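Side-chain contacts in alpha-1,2-mannosyltransferase (Ktr4), putative (Neosartorya fumigata, PDB 7BOP), which belongs to a fungal mannosyltransferase family of the GT-A clan and binds guanosine-5'-diphosphate close to a manganese ion: residues I72-N77 against H168-W173; S85-L90 against W102-D107; T233-T238 against G256-D261. One frame throughout, in Å; residues are numbered along the deposited sequence.

Contact 1: I72-N77 against H168-W173; sequences ISLVRN and HQMCRW. With GDP (guanosine-5'-diphosphate), chain H.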
loop_
_atom_site.group_PDB
_atom_site.type_symbol
_atom_site.label_atom_id
_atom_site.label_comp_id
_atom_site.label_asym_id
_atom_site.label_seq_id
_atom_site.Cartn_x
_atom_site.Cartn_y
_atom_site.Cartn_z
ATOM N N ILE A 72 -4.412 -9.857 4.289
ATOM C CA ILE A 72 -4.533 -10.373 2.918
ATOM C C ILE A 72 -3.209 -10.315 2.189
ATOM O O ILE A 72 -2.352 -9.463 2.484
ATOM C CB ILE A 72 -5.640 -9.674 2.085
ATOM C CG1 ILE A 72 -5.287 -8.219 1.733
ATOM C CG2 ILE A 72 -6.987 -9.742 2.809
ATOM C CD1 ILE A 72 -6.295 -7.580 0.799
ATOM N N SER A 73 -3.032 -11.226 1.240
ATOM C CA SER A 73 -1.795 -11.267 0.474
ATOM C C SER A 73 -2.021 -11.901 -0.888
ATOM O O SER A 73 -2.516 -13.027 -0.969
ATOM C CB SER A 73 -0.705 -12.011 1.247
ATOM O OG SER A 73 0.548 -11.950 0.581
ATOM N N LEU A 74 -1.702 -11.149 -1.945
ATOM C CA LEU A 74 -1.571 -11.699 -3.292
ATOM C C LEU A 74 -0.166 -12.250 -3.393
ATOM O O LEU A 74 0.804 -11.511 -3.232
ATOM C CB LEU A 74 -1.790 -10.626 -4.359
ATOM C CG LEU A 74 -1.780 -11.133 -5.812
ATOM C CD1 LEU A 74 -3.050 -11.906 -6.150
ATOM C CD2 LEU A 74 -1.591 -9.970 -6.776
ATOM N N VAL A 75 -0.046 -13.552 -3.635
ATOM C CA VAL A 75 1.246 -14.221 -3.536
ATOM C C VAL A 75 1.264 -15.496 -4.388
ATOM O O VAL A 75 0.213 -16.114 -4.636
ATOM C CB VAL A 75 1.607 -14.486 -2.046
ATOM C CG1 VAL A 75 0.577 -15.377 -1.348
ATOM C CG2 VAL A 75 3.001 -15.067 -1.895
ATOM N N ARG A 76 2.459 -15.844 -4.856
ATOM C CA ARG A 76 2.696 -17.043 -5.662
ATOM C C ARG A 76 3.161 -18.213 -4.788
ATOM O O ARG A 76 3.735 -18.020 -3.716
ATOM C CB ARG A 76 3.751 -16.755 -6.751
ATOM C CG ARG A 76 3.270 -15.823 -7.852
ATOM C CD ARG A 76 4.397 -15.254 -8.711
ATOM N NE ARG A 76 5.011 -14.085 -8.069
ATOM C CZ ARG A 76 5.490 -12.997 -8.684
ATOM N NH1 ARG A 76 5.430 -12.849 -10.010
ATOM N NH2 ARG A 76 6.021 -12.012 -7.944
ATOM N N ASN A 77 2.927 -19.432 -5.271
ATOM C CA ASN A 77 3.446 -20.639 -4.621
ATOM C C ASN A 77 4.965 -20.606 -4.462
ATOM O O ASN A 77 5.494 -21.005 -3.435
ATOM C CB ASN A 77 3.034 -21.885 -5.414
ATOM C CG ASN A 77 1.550 -22.176 -5.299
ATOM O OD1 ASN A 77 1.041 -22.384 -4.196
ATOM N ND2 ASN A 77 0.846 -22.200 -6.431
ATOM N N HIS A 168 1.635 -6.023 -14.669
ATOM C CA HIS A 168 0.529 -5.137 -15.028
ATOM C C HIS A 168 -0.793 -5.701 -14.487
ATOM O O HIS A 168 -1.630 -4.959 -13.977
ATOM C CB HIS A 168 0.415 -4.958 -16.548
ATOM C CG HIS A 168 1.602 -4.305 -17.196
ATOM N ND1 HIS A 168 1.582 -3.007 -17.656
ATOM C CD2 HIS A 168 2.825 -4.790 -17.508
ATOM C CE1 HIS A 168 2.748 -2.718 -18.207
ATOM N NE2 HIS A 168 3.521 -3.780 -18.124
ATOM N N GLN A 169 -0.973 -7.015 -14.601
ATOM C CA GLN A 169 -2.194 -7.659 -14.090
ATOM C C GLN A 169 -2.307 -7.510 -12.566
ATOM O O GLN A 169 -3.385 -7.249 -12.041
ATOM C CB GLN A 169 -2.231 -9.133 -14.490
ATOM C CG GLN A 169 -2.378 -9.333 -15.989
ATOM C CD GLN A 169 -2.197 -10.782 -16.384
ATOM O OE1 GLN A 169 -1.076 -11.273 -16.444
ATOM N NE2 GLN A 169 -3.301 -11.479 -16.638
ATOM N N MET A 170 -1.178 -7.653 -11.877
ATOM C CA MET A 170 -1.106 -7.435 -10.434
ATOM C C MET A 170 -1.472 -6.000 -10.055
ATOM O O MET A 170 -2.254 -5.787 -9.135
ATOM C CB MET A 170 0.282 -7.821 -9.909
ATOM C CG MET A 170 0.489 -7.549 -8.431
ATOM S SD MET A 170 0.962 -5.842 -8.086
ATOM C CE MET A 170 2.580 -5.783 -8.853
ATOM N N CYS A 171 -0.923 -5.024 -10.769
ATOM C CA CYS A 171 -1.221 -3.616 -10.490
ATOM C C CYS A 171 -2.703 -3.301 -10.671
ATOM O O CYS A 171 -3.311 -2.607 -9.855
ATOM C CB CYS A 171 -0.386 -2.695 -11.382
ATOM S SG CYS A 171 1.377 -2.677 -10.966
ATOM N N ARG A 172 -3.271 -3.809 -11.752
ATOM C CA ARG A 172 -4.700 -3.659 -12.024
ATOM C C ARG A 172 -5.550 -4.345 -10.944
ATOM O O ARG A 172 -6.531 -3.767 -10.460
ATOM C CB ARG A 172 -5.030 -4.217 -13.404
ATOM C CG ARG A 172 -6.500 -4.166 -13.766
ATOM C CD ARG A 172 -6.712 -4.565 -15.207
ATOM N NE ARG A 172 -8.122 -4.442 -15.553
ATOM C CZ ARG A 172 -9.027 -5.422 -15.512
ATOM N NH1 ARG A 172 -8.711 -6.673 -15.167
ATOM N NH2 ARG A 172 -10.282 -5.142 -15.841
ATOM N N TRP A 173 -5.140 -5.544 -10.538
ATOM C CA TRP A 173 -5.865 -6.287 -9.504
ATOM C C TRP A 173 -5.889 -5.542 -8.165
ATOM O O TRP A 173 -6.951 -5.388 -7.549
ATOM C CB TRP A 173 -5.293 -7.686 -9.311
ATOM C CG TRP A 173 -6.155 -8.519 -8.395
ATOM C CD1 TRP A 173 -7.316 -9.153 -8.726
ATOM C CD2 TRP A 173 -5.943 -8.776 -7.005
ATOM N NE1 TRP A 173 -7.840 -9.793 -7.634
ATOM C CE2 TRP A 173 -7.021 -9.582 -6.561
ATOM C CE3 TRP A 173 -4.954 -8.403 -6.087
ATOM C CZ2 TRP A 173 -7.124 -10.037 -5.250
ATOM C CZ3 TRP A 173 -5.056 -8.854 -4.777
ATOM C CH2 TRP A 173 -6.139 -9.671 -4.372
HETATM P PB GDP H . 7.298 -5.289 -6.176
HETATM O O1B GDP H . 8.707 -5.623 -6.576
HETATM O O2B GDP H . 7.031 -5.385 -4.663
HETATM O O3B GDP H . 6.710 -4.045 -6.812
HETATM O O3A GDP H . 6.486 -6.507 -6.884
HETATM P PA GDP H . 6.256 -7.987 -6.260
HETATM O O1A GDP H . 6.858 -9.025 -7.178
HETATM O O2A GDP H . 6.608 -7.944 -4.756
HETATM O "O5'" GDP H . 4.665 -8.045 -6.492
HETATM C "C5'" GDP H . 3.768 -7.312 -5.657
HETATM C "C4'" GDP H . 2.834 -8.270 -4.923
HETATM O "O4'" GDP H . 2.036 -8.974 -5.880
HETATM C "C3'" GDP H . 3.544 -9.358 -4.130
HETATM O "O3'" GDP H . 2.709 -9.684 -3.006
HETATM C "C2'" GDP H . 3.669 -10.520 -5.102
HETATM O "O2'" GDP H . 3.709 -11.781 -4.434
HETATM C "C1'" GDP H . 2.405 -10.354 -5.941
HETATM N N9 GDP H . 2.459 -10.727 -7.375
HETATM C C8 GDP H . 3.093 -10.097 -8.404
HETATM N N7 GDP H . 2.838 -10.733 -9.572
HETATM C C5 GDP H . 2.025 -11.774 -9.304
HETATM C C6 GDP H . 1.368 -12.855 -10.068
HETATM O O6 GDP H . 1.548 -12.922 -11.295
HETATM N N1 GDP H . 0.588 -13.740 -9.412
HETATM C C2 GDP H . 0.382 -13.660 -8.071
HETATM N N2 GDP H . -0.403 -14.570 -7.441
HETATM N N3 GDP H . 0.964 -12.699 -7.311
HETATM C C4 GDP H . 1.767 -11.754 -7.862
#

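Contact 2: S85-L90 against W102-D107; sequences STMKDL and WIFFND. With GDP (guanosine-5'-diphosphate), chain H.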
loop_
_atom_site.group_PDB
_atom_site.type_symbol
_atom_site.label_atom_id
_atom_site.label_comp_id
_atom_site.label_asym_id
_atom_site.label_seq_id
_atom_site.Cartn_x
_atom_site.Cartn_y
_atom_site.Cartn_z
ATOM N N SER A 85 8.690 -16.158 6.204
ATOM C CA SER A 85 9.488 -15.182 6.962
ATOM C C SER A 85 8.643 -13.976 7.393
ATOM O O SER A 85 8.697 -13.537 8.534
ATOM C CB SER A 85 10.666 -14.677 6.128
ATOM O OG SER A 85 11.562 -15.731 5.867
ATOM N N THR A 86 7.854 -13.466 6.463
ATOM C CA THR A 86 6.977 -12.340 6.735
ATOM C C THR A 86 5.903 -12.660 7.776
ATOM O O THR A 86 5.677 -11.879 8.694
ATOM C CB THR A 86 6.328 -11.852 5.439
ATOM O OG1 THR A 86 7.367 -11.388 4.561
ATOM C CG2 THR A 86 5.314 -10.741 5.722
ATOM N N MET A 87 5.251 -13.805 7.619
ATOM C CA MET A 87 4.237 -14.261 8.572
ATOM C C MET A 87 4.806 -14.358 9.986
ATOM O O MET A 87 4.166 -13.917 10.935
ATOM C CB MET A 87 3.680 -15.616 8.148
ATOM C CG MET A 87 2.789 -15.583 6.927
ATOM S SD MET A 87 2.002 -17.186 6.616
ATOM C CE MET A 87 0.816 -17.246 7.953
ATOM N N LYS A 88 6.016 -14.912 10.120
ATOM C CA LYS A 88 6.673 -15.020 11.427
ATOM C C LYS A 88 6.814 -13.657 12.100
ATOM O O LYS A 88 6.557 -13.524 13.292
ATOM C CB LYS A 88 8.051 -15.682 11.321
ATOM C CG LYS A 88 7.995 -17.191 11.124
ATOM C CD LYS A 88 9.398 -17.766 10.947
ATOM C CE LYS A 88 9.368 -19.270 10.701
ATOM N NZ LYS A 88 8.842 -20.012 11.881
ATOM N N ASP A 89 7.214 -12.650 11.327
ATOM C CA ASP A 89 7.373 -11.295 11.862
ATOM C C ASP A 89 6.035 -10.694 12.260
ATOM O O ASP A 89 5.911 -10.113 13.341
ATOM C CB ASP A 89 8.043 -10.365 10.837
ATOM C CG ASP A 89 9.567 -10.498 10.788
ATOM O OD1 ASP A 89 10.169 -11.339 11.490
ATOM O OD2 ASP A 89 10.172 -9.701 10.044
ATOM N N LEU A 90 5.046 -10.799 11.378
ATOM C CA LEU A 90 3.750 -10.175 11.645
ATOM C C LEU A 90 3.037 -10.857 12.815
ATOM O O LEU A 90 2.452 -10.191 13.682
ATOM C CB LEU A 90 2.877 -10.128 10.386
ATOM C CG LEU A 90 1.598 -9.281 10.496
ATOM C CD1 LEU A 90 1.839 -7.958 11.208
ATOM C CD2 LEU A 90 1.019 -9.036 9.119
ATOM N N TRP A 102 -5.890 -14.859 7.993
ATOM C CA TRP A 102 -5.123 -14.619 6.773
ATOM C C TRP A 102 -5.916 -15.116 5.572
ATOM O O TRP A 102 -6.411 -16.260 5.575
ATOM C CB TRP A 102 -3.793 -15.361 6.791
ATOM C CG TRP A 102 -2.774 -14.884 7.749
ATOM C CD1 TRP A 102 -2.683 -15.199 9.079
ATOM C CD2 TRP A 102 -1.649 -14.047 7.455
ATOM N NE1 TRP A 102 -1.580 -14.601 9.626
ATOM C CE2 TRP A 102 -0.926 -13.886 8.654
ATOM C CE3 TRP A 102 -1.190 -13.408 6.298
ATOM C CZ2 TRP A 102 0.239 -13.109 8.732
ATOM C CZ3 TRP A 102 -0.032 -12.639 6.370
ATOM C CH2 TRP A 102 0.667 -12.494 7.579
ATOM N N ILE A 103 -6.039 -14.268 4.546
ATOM C CA ILE A 103 -6.643 -14.651 3.277
ATOM C C ILE A 103 -5.606 -14.457 2.170
ATOM O O ILE A 103 -5.178 -13.322 1.881
ATOM C CB ILE A 103 -7.934 -13.860 2.984
ATOM C CG1 ILE A 103 -8.877 -13.906 4.190
ATOM C CG2 ILE A 103 -8.647 -14.429 1.768
ATOM C CD1 ILE A 103 -10.143 -13.102 4.040
ATOM N N PHE A 104 -5.200 -15.573 1.561
ATOM C CA PHE A 104 -4.225 -15.580 0.480
ATOM C C PHE A 104 -4.923 -15.637 -0.873
ATOM O O PHE A 104 -5.921 -16.355 -1.039
ATOM C CB PHE A 104 -3.271 -16.758 0.650
ATOM C CG PHE A 104 -2.556 -16.751 1.968
ATOM C CD1 PHE A 104 -1.513 -15.863 2.195
ATOM C CD2 PHE A 104 -2.933 -17.615 2.994
ATOM C CE1 PHE A 104 -0.858 -15.831 3.411
ATOM C CE2 PHE A 104 -2.273 -17.595 4.215
ATOM C CZ PHE A 104 -1.227 -16.706 4.425
ATOM N N PHE A 105 -4.407 -14.856 -1.824
ATOM C CA PHE A 105 -4.944 -14.772 -3.184
ATOM C C PHE A 105 -3.882 -15.128 -4.198
ATOM O O PHE A 105 -2.706 -14.813 -4.020
ATOM C CB PHE A 105 -5.454 -13.364 -3.470
ATOM C CG PHE A 105 -6.630 -12.969 -2.626
ATOM C CD1 PHE A 105 -7.925 -13.254 -3.048
ATOM C CD2 PHE A 105 -6.447 -12.319 -1.416
ATOM C CE1 PHE A 105 -9.013 -12.885 -2.276
ATOM C CE2 PHE A 105 -7.536 -11.955 -0.635
ATOM C CZ PHE A 105 -8.821 -12.229 -1.068
ATOM N N ASN A 106 -4.307 -15.772 -5.282
ATOM C CA ASN A 106 -3.403 -16.178 -6.345
ATOM C C ASN A 106 -4.231 -16.405 -7.612
ATOM O O ASN A 106 -5.366 -16.873 -7.540
ATOM C CB ASN A 106 -2.626 -17.432 -5.902
ATOM C CG ASN A 106 -1.509 -17.831 -6.856
ATOM O OD1 ASN A 106 -1.311 -17.222 -7.906
ATOM N ND2 ASN A 106 -0.773 -18.874 -6.488
ATOM N N ASP A 107 -3.698 -15.991 -8.757
ATOM C CA ASP A 107 -4.342 -16.252 -10.049
ATOM C C ASP A 107 -4.371 -17.762 -10.368
ATOM O O ASP A 107 -5.268 -18.228 -11.057
ATOM C CB ASP A 107 -3.666 -15.469 -11.184
ATOM C CG ASP A 107 -2.190 -15.786 -11.326
ATOM O OD1 ASP A 107 -1.445 -15.631 -10.338
ATOM O OD2 ASP A 107 -1.768 -16.177 -12.429
HETATM P PB GDP H . 7.298 -5.289 -6.176
HETATM O O1B GDP H . 8.707 -5.623 -6.576
HETATM O O2B GDP H . 7.031 -5.385 -4.663
HETATM O O3B GDP H . 6.710 -4.045 -6.812
HETATM O O3A GDP H . 6.486 -6.507 -6.884
HETATM P PA GDP H . 6.256 -7.987 -6.260
HETATM O O1A GDP H . 6.858 -9.025 -7.178
HETATM O O2A GDP H . 6.608 -7.944 -4.756
HETATM O "O5'" GDP H . 4.665 -8.045 -6.492
HETATM C "C5'" GDP H . 3.768 -7.312 -5.657
HETATM C "C4'" GDP H . 2.834 -8.270 -4.923
HETATM O "O4'" GDP H . 2.036 -8.974 -5.880
HETATM C "C3'" GDP H . 3.544 -9.358 -4.130
HETATM O "O3'" GDP H . 2.709 -9.684 -3.006
HETATM C "C2'" GDP H . 3.669 -10.520 -5.102
HETATM O "O2'" GDP H . 3.709 -11.781 -4.434
HETATM C "C1'" GDP H . 2.405 -10.354 -5.941
HETATM N N9 GDP H . 2.459 -10.727 -7.375
HETATM C C8 GDP H . 3.093 -10.097 -8.404
HETATM N N7 GDP H . 2.838 -10.733 -9.572
HETATM C C5 GDP H . 2.025 -11.774 -9.304
HETATM C C6 GDP H . 1.368 -12.855 -10.068
HETATM O O6 GDP H . 1.548 -12.922 -11.295
HETATM N N1 GDP H . 0.588 -13.740 -9.412
HETATM C C2 GDP H . 0.382 -13.660 -8.071
HETATM N N2 GDP H . -0.403 -14.570 -7.441
HETATM N N3 GDP H . 0.964 -12.699 -7.311
HETATM C C4 GDP H . 1.767 -11.754 -7.862
#

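Contact 3: T233-T238 against G256-D261; sequences TLWPET and GWLTDD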
loop_
_atom_site.group_PDB
_atom_site.type_symbol
_atom_site.label_atom_id
_atom_site.label_comp_id
_atom_site.label_asym_id
_atom_site.label_seq_id
_atom_site.Cartn_x
_atom_site.Cartn_y
_atom_site.Cartn_z
ATOM N N THR A 233 0.773 9.385 -18.606
ATOM C CA THR A 233 -0.589 9.919 -18.819
ATOM C C THR A 233 -1.559 9.707 -17.648
ATOM O O THR A 233 -2.748 10.016 -17.771
ATOM C CB THR A 233 -1.243 9.390 -20.120
ATOM O OG1 THR A 233 -1.420 7.969 -20.054
ATOM C CG2 THR A 233 -0.400 9.748 -21.340
ATOM N N LEU A 234 -1.064 9.220 -16.511
ATOM C CA LEU A 234 -1.937 8.957 -15.358
ATOM C C LEU A 234 -2.602 10.237 -14.867
ATOM O O LEU A 234 -3.822 10.278 -14.707
ATOM C CB LEU A 234 -1.163 8.278 -14.219
ATOM C CG LEU A 234 -1.942 7.943 -12.944
ATOM C CD1 LEU A 234 -3.211 7.153 -13.263
ATOM C CD2 LEU A 234 -1.036 7.162 -12.003
ATOM N N TRP A 235 -1.817 11.290 -14.662
ATOM C CA TRP A 235 -2.376 12.560 -14.194
ATOM C C TRP A 235 -3.261 13.246 -15.244
ATOM O O TRP A 235 -4.353 13.734 -14.903
ATOM C CB TRP A 235 -1.290 13.498 -13.664
ATOM C CG TRP A 235 -1.836 14.694 -12.940
ATOM C CD1 TRP A 235 -1.761 15.992 -13.333
ATOM C CD2 TRP A 235 -2.564 14.692 -11.712
ATOM N NE1 TRP A 235 -2.388 16.806 -12.428
ATOM C CE2 TRP A 235 -2.896 16.032 -11.422
ATOM C CE3 TRP A 235 -2.956 13.688 -10.817
ATOM C CZ2 TRP A 235 -3.602 16.395 -10.277
ATOM C CZ3 TRP A 235 -3.657 14.048 -9.686
ATOM C CH2 TRP A 235 -3.975 15.389 -9.423
ATOM N N PRO A 236 -2.809 13.286 -16.518
ATOM C CA PRO A 236 -3.715 13.766 -17.561
ATOM C C PRO A 236 -5.070 13.036 -17.582
ATOM O O PRO A 236 -6.107 13.692 -17.664
ATOM C CB PRO A 236 -2.922 13.525 -18.837
ATOM C CG PRO A 236 -1.513 13.798 -18.411
ATOM C CD PRO A 236 -1.413 13.242 -17.006
ATOM N N GLU A 237 -5.055 11.710 -17.469
ATOM C CA GLU A 237 -6.302 10.930 -17.437
ATOM C C GLU A 237 -7.124 11.212 -16.186
ATOM O O GLU A 237 -8.354 11.310 -16.251
ATOM C CB GLU A 237 -6.028 9.432 -17.573
ATOM C CG GLU A 237 -5.579 9.006 -18.965
ATOM C CD GLU A 237 -6.639 9.189 -20.048
ATOM O OE1 GLU A 237 -7.833 9.428 -19.716
ATOM O OE2 GLU A 237 -6.276 9.082 -21.244
ATOM N N THR A 238 -6.444 11.377 -15.055
ATOM C CA THR A 238 -7.096 11.768 -13.797
ATOM C C THR A 238 -7.834 13.112 -13.928
ATOM O O THR A 238 -8.992 13.246 -13.505
ATOM C CB THR A 238 -6.061 11.811 -12.647
ATOM O OG1 THR A 238 -5.462 10.508 -12.498
ATOM C CG2 THR A 238 -6.696 12.254 -11.327
ATOM N N GLY A 256 -2.207 19.650 -3.080
ATOM C CA GLY A 256 -0.866 20.208 -2.877
ATOM C C GLY A 256 0.234 19.165 -2.930
ATOM O O GLY A 256 1.269 19.382 -3.533
ATOM N N TRP A 257 0.008 18.027 -2.289
ATOM C CA TRP A 257 0.959 16.917 -2.340
ATOM C C TRP A 257 0.996 16.265 -3.714
ATOM O O TRP A 257 2.084 15.994 -4.249
ATOM C CB TRP A 257 0.605 15.879 -1.271
ATOM C CG TRP A 257 1.433 14.637 -1.285
ATOM C CD1 TRP A 257 2.793 14.542 -1.137
ATOM C CD2 TRP A 257 0.944 13.304 -1.396
ATOM N NE1 TRP A 257 3.183 13.217 -1.170
ATOM C CE2 TRP A 257 2.065 12.438 -1.338
ATOM C CE3 TRP A 257 -0.337 12.749 -1.540
ATOM C CZ2 TRP A 257 1.938 11.057 -1.423
ATOM C CZ3 TRP A 257 -0.457 11.367 -1.625
ATOM C CH2 TRP A 257 0.673 10.540 -1.567
ATOM N N LEU A 258 -0.181 15.995 -4.274
ATOM C CA LEU A 258 -0.282 15.345 -5.588
ATOM C C LEU A 258 0.387 16.159 -6.715
ATOM O O LEU A 258 0.921 15.587 -7.646
ATOM C CB LEU A 258 -1.745 15.077 -5.952
ATOM C CG LEU A 258 -2.505 14.085 -5.055
ATOM C CD1 LEU A 258 -3.956 14.017 -5.487
ATOM C CD2 LEU A 258 -1.860 12.714 -5.085
ATOM N N THR A 259 0.349 17.485 -6.622
ATOM C CA THR A 259 0.873 18.339 -7.681
ATOM C C THR A 259 2.172 19.047 -7.295
ATOM O O THR A 259 2.625 19.931 -8.019
ATOM C CB THR A 259 -0.175 19.390 -8.120
ATOM O OG1 THR A 259 -0.545 20.206 -7.003
ATOM C CG2 THR A 259 -1.407 18.702 -8.688
ATOM N N ASP A 260 2.788 18.655 -6.184
ATOM C CA ASP A 260 3.987 19.328 -5.711
ATOM C C ASP A 260 5.106 19.211 -6.744
ATOM O O ASP A 260 5.264 18.165 -7.370
ATOM C CB ASP A 260 4.472 18.720 -4.397
ATOM C CG ASP A 260 5.630 19.496 -3.784
ATOM O OD1 ASP A 260 5.578 20.736 -3.754
ATOM O OD2 ASP A 260 6.600 18.870 -3.333
ATOM N N ASP A 261 5.850 20.297 -6.931
ATOM C CA ASP A 261 7.069 20.283 -7.746
ATOM C C ASP A 261 8.278 20.929 -7.035
ATOM O O ASP A 261 9.277 21.231 -7.681
ATOM C CB ASP A 261 6.810 20.960 -9.107
ATOM C CG ASP A 261 6.477 22.459 -8.989
ATOM O OD1 ASP A 261 6.561 23.032 -7.892
ATOM O OD2 ASP A 261 6.119 23.068 -10.013
#

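Contact 1: I72-N77 against H168-W173
Leu74, at the end of a strand, and Met170, within a helix, bring the two backbones nearest, their CA atoms 8.3 Å apart and their CB atoms both directed into the gap. Leu74 turns its CG away from its backbone N (chi1 -175°), which sends the forked end toward the helix. Leu74 CD2 meets Met170 CG at 3.6 Å. Leu74 CD1 sits over a face of Trp173, 4.0 Å from the centroid of the six-membered ring, as a CH-pi contact. Guanosine-5'-diphosphate lies against both segments. Its O3' donates to Leu74 O at 2.6 Å, while Met170 CG lies 3.3 Å from the sugar O4' and the bent thioether runs on along C5'. The purine is sandwiched: Leu74 CG and Met170 CB lie on one side, and the Arg76 guanidinium covers the other, with N7 above its face, offset toward the rim. Arg76 NH2 reaches O1A in a weak bond of 3.2 Å, bent to 124°, and pairs with Glu79. Strand 69-74 runs parallel to strands 102-106 and 189-192, and Trp173 of helix 165-177 also meets Phe105, so the helix packs across two neighbouring strands.

Contact 2: S85-L90 against W102-D107
Met87 lies across the Trp102 indole, the thioether running one way along the ring while the indole points the other. The methionine is extended until chi3 (72°), where it bends and drops Met87 CE over the five-membered ring of Trp102, 3.9 Å from that centroid. Met87 SD stands almost on the normal of the six-membered ring of Trp102 but farther off, 4.7 Å from its centroid, in a Met-aromatic contact. Met87 CG lies over the same six-membered ring, 3.8 Å from Trp102 CH2. One methionine thus spreads over most of the indole face. Its SD also approaches Phe104 obliquely, 3.9 Å from Phe104 CZ. From the next turn of the helix Leu90 adds a methyl, CD2, at 3.8 Å from Trp102 CH2. The indole NH is not spent on this apolar patch: NE1 donates to Glu91.

The contact joins the helix and second strand of a beta-alpha-beta unit, strand 69-74, helix 80-98 and strand 102-106, within the Rossmann-like, nucleotide-binding part of a GT-A fold. The helix runs back nearly antiparallel to strand 102-106 (159°), with 13.0 Å between the axes of the two short segments, a gap bridged by these large side chains.

Away from this apolar layer the helix turns polar. Ser85 and Lys88 are exposed, Lys88 forming a salt bridge with Glu121, and Asp89 pairs with Arg92. The other end of the strand segment has left the helix behind and serves the ligand. The guanine N2 donates to Asn106 OD1 at 2.8 Å. Asp107 OD1 takes the guanine N1 at 2.9 Å, with a longer bond from N2. These two acceptor oxygens lie close together, and the amino group they share, along with Lys108 N bonded to Asn106 OD1, probably eases their repulsion.

Contact 3: T233-T238 against G256-D261
Trp235 reaches from the first turn of helix 234-244 to Leu258 and Thr259, a tryptophan of one helix packing on the C-terminal end of another, the short helix 255-258, about 18 Å between the centre of the contact and that of the chain, in a protein of the GT-A clan. The backbones stay well apart, 9.3 Å between the CA atoms of Trp235 and Leu258, and the indole alone spans the gap. Its CG is swung away from the backbone N (chi1 -169°), which carries the indole across, and CZ2 and CH2 of its six-membered ring do the touching.

Along the second segment, Gly256 and Trp257 lie in the last turn of the helix, which Leu258 ends, and Trp257 is turned to another neighbourhood, edge-to-face with Tyr379 and beside the Cys277-Cys375 disulfide. Leu258 is the first to touch. It lies roughly perpendicular to the indole, its CB 4.1 Å from Trp235 CH2 and its CD1 only slightly farther from the same atom. It also rests on Leu326 of helix 316-327, so it is wedged between two elements.

Thr259 is where the chain leaves the helix, and it makes the closest approach: Thr259 CG2 lies 3.6 Å from Trp235 CZ2, meeting the ring obliquely. Its two branches divide the work. OG1 (chi1 59°) folds back over the backbone to Met255 O, while the methyl is left to pack against the tryptophan. After it, the Asp260 N bond to Trp257 O is long and weak at 3.4 Å.

On the facing helix, the turn that carries Trp235 is fastened by a side chain as well as by its backbone. Leu234 O accepts from Thr238 N at 2.9 Å and also from Thr238 OG1 at 2.8 Å, the hydroxyl standing above the carbonyl plane with a C=O...OG1 angle of 134°.

Contacts 1 and 2 work on the same sheet, their centres 12 Å apart, and strands 69-74 and 102-106 are hydrogen-bonded neighbours in it. Both also touch guanosine-5'-diphosphate, contact 1 at the sugar, base face and phosphate, contact 2 at the polar edge of the guanine. Contact 3 is separate: its centre is 25 Å from that of contact 1 and 33 Å from that of contact 2, on the opposite side of the chain's centre from the latter. All three rely on a tryptophan, but in contacts 1 and 2 every touching residue is buried, whereas contact 3 has a partly exposed threonine and does not touch the nucleotide.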